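Local coordinates for uncharacterized protein VPA0106 (Vibrio parahaemolyticus, PDB 3U07) that is of unknown function but pairs DUF1254 and DUF1214 family regions in one chain that probably carries an export signal, at residues E217-N220 / F221-D225; V157-N160 / L161-L164. The protein carries 2 engineered substitutions. All blocks are in the same frame, centred on the assembly; numbering follows the deposited sequence.

Contact 1 of 2, residues E217-N220 / F221-D225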
# COMPACT_ATOMS: atom_id res chain seq x y z
N GLU A 217 -7.76 -24.02 4.11
CA GLU A 217 -7.00 -24.10 5.36
C GLU A 217 -6.21 -22.84 5.66
O GLU A 217 -6.11 -22.45 6.83
CB GLU A 217 -6.10 -25.35 5.39
CG GLU A 217 -5.17 -25.57 4.22
CD GLU A 217 -4.44 -26.91 4.34
OE1 GLU A 217 -4.72 -27.82 3.52
OE2 GLU A 217 -3.61 -27.05 5.26
N ARG A 218 -5.68 -22.18 4.64
CA ARG A 218 -4.93 -20.95 4.86
C ARG A 218 -5.87 -19.84 5.36
O ARG A 218 -5.59 -19.19 6.36
CB ARG A 218 -4.22 -20.50 3.58
CG ARG A 218 -3.07 -21.41 3.14
CD ARG A 218 -2.28 -20.82 1.98
NE ARG A 218 -3.12 -20.59 0.80
CZ ARG A 218 -3.27 -21.46 -0.20
NH1 ARG A 218 -2.64 -22.62 -0.19
NH2 ARG A 218 -4.07 -21.16 -1.21
N VAL A 219 -6.99 -19.65 4.67
CA VAL A 219 -7.94 -18.62 5.07
C VAL A 219 -8.52 -18.90 6.46
O VAL A 219 -8.61 -17.99 7.29
CB VAL A 219 -9.10 -18.50 4.04
CG1 VAL A 219 -10.20 -17.58 4.59
CG2 VAL A 219 -8.56 -17.94 2.72
N ASN A 220 -8.92 -20.14 6.73
CA ASN A 220 -9.47 -20.48 8.05
C ASN A 220 -8.42 -20.28 9.14
O ASN A 220 -8.75 -19.90 10.27
CB ASN A 220 -9.98 -21.93 8.07
CG ASN A 220 -11.21 -22.13 7.21
OD1 ASN A 220 -11.77 -21.17 6.68
ND2 ASN A 220 -11.65 -23.37 7.08
N PHE A 221 -7.16 -20.53 8.80
CA PHE A 221 -6.06 -20.34 9.75
C PHE A 221 -5.94 -18.86 10.12
O PHE A 221 -5.85 -18.51 11.30
CB PHE A 221 -4.75 -20.81 9.12
CG PHE A 221 -3.54 -20.48 9.94
CD1 PHE A 221 -3.19 -21.25 11.05
CD2 PHE A 221 -2.74 -19.39 9.61
CE1 PHE A 221 -2.07 -20.94 11.82
CE2 PHE A 221 -1.62 -19.06 10.38
CZ PHE A 221 -1.29 -19.83 11.48
N VAL A 222 -5.92 -17.99 9.12
CA VAL A 222 -5.81 -16.56 9.37
C VAL A 222 -7.04 -16.04 10.10
O VAL A 222 -6.92 -15.22 11.02
CB VAL A 222 -5.65 -15.78 8.05
CG1 VAL A 222 -5.74 -14.28 8.32
CG2 VAL A 222 -4.31 -16.12 7.41
N LEU A 223 -8.21 -16.52 9.70
CA LEU A 223 -9.47 -16.11 10.30
C LEU A 223 -9.47 -16.40 11.80
O LEU A 223 -10.03 -15.66 12.59
CB LEU A 223 -10.62 -16.88 9.64
CG LEU A 223 -11.72 -16.22 8.79
CD1 LEU A 223 -11.38 -14.83 8.35
CD2 LEU A 223 -11.96 -17.12 7.59
N CYS A 224 -8.82 -17.50 12.17
CA CYS A 224 -8.75 -17.93 13.56
C CYS A 224 -7.90 -16.99 14.41
O CYS A 224 -8.22 -16.73 15.56
CB CYS A 224 -8.16 -19.35 13.63
SG CYS A 224 -8.44 -20.20 15.22
N ASP A 225 -6.82 -16.48 13.82
CA ASP A 225 -5.86 -15.62 14.51
C ASP A 225 -6.33 -14.18 14.69
O ASP A 225 -5.69 -13.24 14.22
CB ASP A 225 -4.53 -15.66 13.75
CG ASP A 225 -3.42 -14.90 14.46
OD1 ASP A 225 -3.45 -14.82 15.70
OD2 ASP A 225 -2.51 -14.38 13.77
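V219 turns CG1 away from its backbone N (chi1 171°), while L223, four residues on, has neither side-chain torsion near a staggered position (chi1 -114°). The two side chains run side by side, and V219 CG1 meets L223 CD2 at 3.5 Å. L223 CD2 also lies 3.5 Å from V219 O, packing against side chain and backbone alike. The placing of CD2, and so the closeness of these contacts, is therefore less certain.

Helical i to i+4 bonds join the turns. The middle pair is the straighter: V222 N to R218 O is 3.0 Å, and L223 N to V219 O is 2.9 Å with an N-H...O angle of 161°. The outer two, F221 N to E217 O at 2.9 Å and C224 N to N220 O at 3.1 Å, are more bent at the hydrogen.

Outside these turns, N220 places its amide on E245 N and on the carbonyls of G243 and K248, R218 pairs with D41 of helix 26-52, and C224 forms the disulfide with C247. The buried amide thus has both ends satisfied, and with the covalent bond it fastens the last turns of helix 215-224 to the loop between helices 233-239 and 253-273.

Contact 2 of 2, residues V157-N160 / L161-L164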
# COMPACT_ATOMS: atom_id res chain seq x y z
N VAL A 157 -7.45 -3.60 16.01
CA VAL A 157 -7.24 -4.37 14.78
C VAL A 157 -7.96 -5.72 14.81
O VAL A 157 -8.07 -6.36 15.86
CB VAL A 157 -5.71 -4.58 14.50
CG1 VAL A 157 -5.00 -3.22 14.46
CG2 VAL A 157 -5.08 -5.47 15.57
N ASP A 158 -8.45 -6.13 13.65
CA ASP A 158 -9.19 -7.38 13.54
C ASP A 158 -8.38 -8.62 13.25
O ASP A 158 -8.90 -9.73 13.32
CB ASP A 158 -10.33 -7.21 12.53
CG ASP A 158 -11.40 -6.26 13.03
OD1 ASP A 158 -11.68 -5.27 12.34
OD2 ASP A 158 -11.97 -6.50 14.12
N SER A 159 -7.11 -8.44 12.89
CA SER A 159 -6.21 -9.57 12.67
C SER A 159 -5.07 -9.33 13.66
O SER A 159 -4.67 -8.18 13.87
CB SER A 159 -5.67 -9.62 11.23
OG SER A 159 -4.79 -8.55 10.95
N ASN A 160 -4.57 -10.38 14.30
CA ASN A 160 -3.49 -10.19 15.27
C ASN A 160 -2.20 -9.77 14.60
O ASN A 160 -1.35 -9.14 15.22
CB ASN A 160 -3.29 -11.44 16.11
CG ASN A 160 -4.46 -11.72 17.03
OD1 ASN A 160 -5.10 -10.80 17.53
ND2 ASN A 160 -4.75 -13.00 17.26
N LEU A 161 -2.05 -10.14 13.33
CA LEU A 161 -0.87 -9.76 12.57
C LEU A 161 -1.27 -8.58 11.70
O LEU A 161 -2.30 -8.62 11.02
CB LEU A 161 -0.42 -10.92 11.67
CG LEU A 161 0.04 -12.22 12.34
CD1 LEU A 161 0.21 -13.30 11.27
CD2 LEU A 161 1.34 -11.99 13.09
N VAL A 162 -0.49 -7.51 11.73
CA VAL A 162 -0.81 -6.35 10.92
C VAL A 162 0.46 -5.85 10.23
O VAL A 162 1.52 -5.74 10.85
CB VAL A 162 -1.45 -5.19 11.76
CG1 VAL A 162 -2.27 -5.77 12.91
CG2 VAL A 162 -0.40 -4.26 12.27
N LYS A 163 0.35 -5.57 8.94
CA LYS A 163 1.51 -5.10 8.18
C LYS A 163 1.71 -3.61 8.42
O LYS A 163 0.78 -2.82 8.30
CB LYS A 163 1.32 -5.41 6.70
CG LYS A 163 2.47 -4.95 5.79
CD LYS A 163 2.36 -5.61 4.41
CE LYS A 163 3.22 -4.90 3.36
NZ LYS A 163 4.56 -4.48 3.87
N LEU A 164 2.94 -3.23 8.76
CA LEU A 164 3.26 -1.84 9.03
C LEU A 164 4.25 -1.28 8.01
O LEU A 164 5.23 -1.93 7.67
CB LEU A 164 3.86 -1.69 10.43
CG LEU A 164 4.31 -0.30 10.90
CD1 LEU A 164 4.44 -0.30 12.42
CD2 LEU A 164 5.64 0.08 10.25
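The peptide carbonyl of L161 receives S159 OG beyond its oxygen end and about 30° out of its plane, neither over the face nor squarely in plane. The carbonyl of S159 is met similarly: V162 CG1 comes past the oxygen end, also tilted from the plane, with 3.5 Å between V162 CG1 and S159 O. The third flat group, the carboxamide of N160, points away from the strand, and its polar end turns to D225.

The S159 bond is the polar centre of the turn. A first torsion of 68° sets OG between the backbone N and the carbonyl carbon, from where it can donate to L161 O. The separation of S159 OG and L161 O, 2.5 Å, is too short to be taken at face value, though a hydrogen bond from OG to L161 O is the natural reading. M116 N also bonds to the same hydroxyl, so OG would link two backbone groups.

Beside it runs an apolar contact. V162 CG1 faces the whole branched end of V157, at 3.9 Å from V157 CG2 and 4.0 Å from V157 CG1, and the two side chains cross at about a right angle. V162 stands partly eclipsed, with chi1 at -32°. V91 borders V157, and L89 of strand 82-90 borders V162, continuing the apolar layer.

Five residues apart, these valines sit on either side of the loop that leads from strand 153-157, an edge of the mixed sheet, into strand 161-169 of the antiparallel sheet. The buried serine hydroxyl can both donate, to L161 O, and accept, from M116 N, which would fix its rotation, while the valine pair adds an apolar contact across the loop.

From the N terminus, contact 2 comes first, rounding the short loop that joins the mixed sheet of strands 153-157, 134-140, 96-100 and 187-190 to the antiparallel sheet that holds strand 161-169. The chain then passes through helix 173-183, strand 187-190 and helix 191-195 before contact 1, which lies within helix 215-224 and closes no loop; the disulfide at its end closes residues 224-247. The two are in series, neither nested nor crossing, with centres about 13 Å apart. They nevertheless touch: D225, the first residue beyond the helix, has OD1 2.7 Å from N160 ND2, a probable hydrogen bond, and D225 OD2 packs 3.6 Å from L161 CG. The helix end is thus tied to the loop between the sheets.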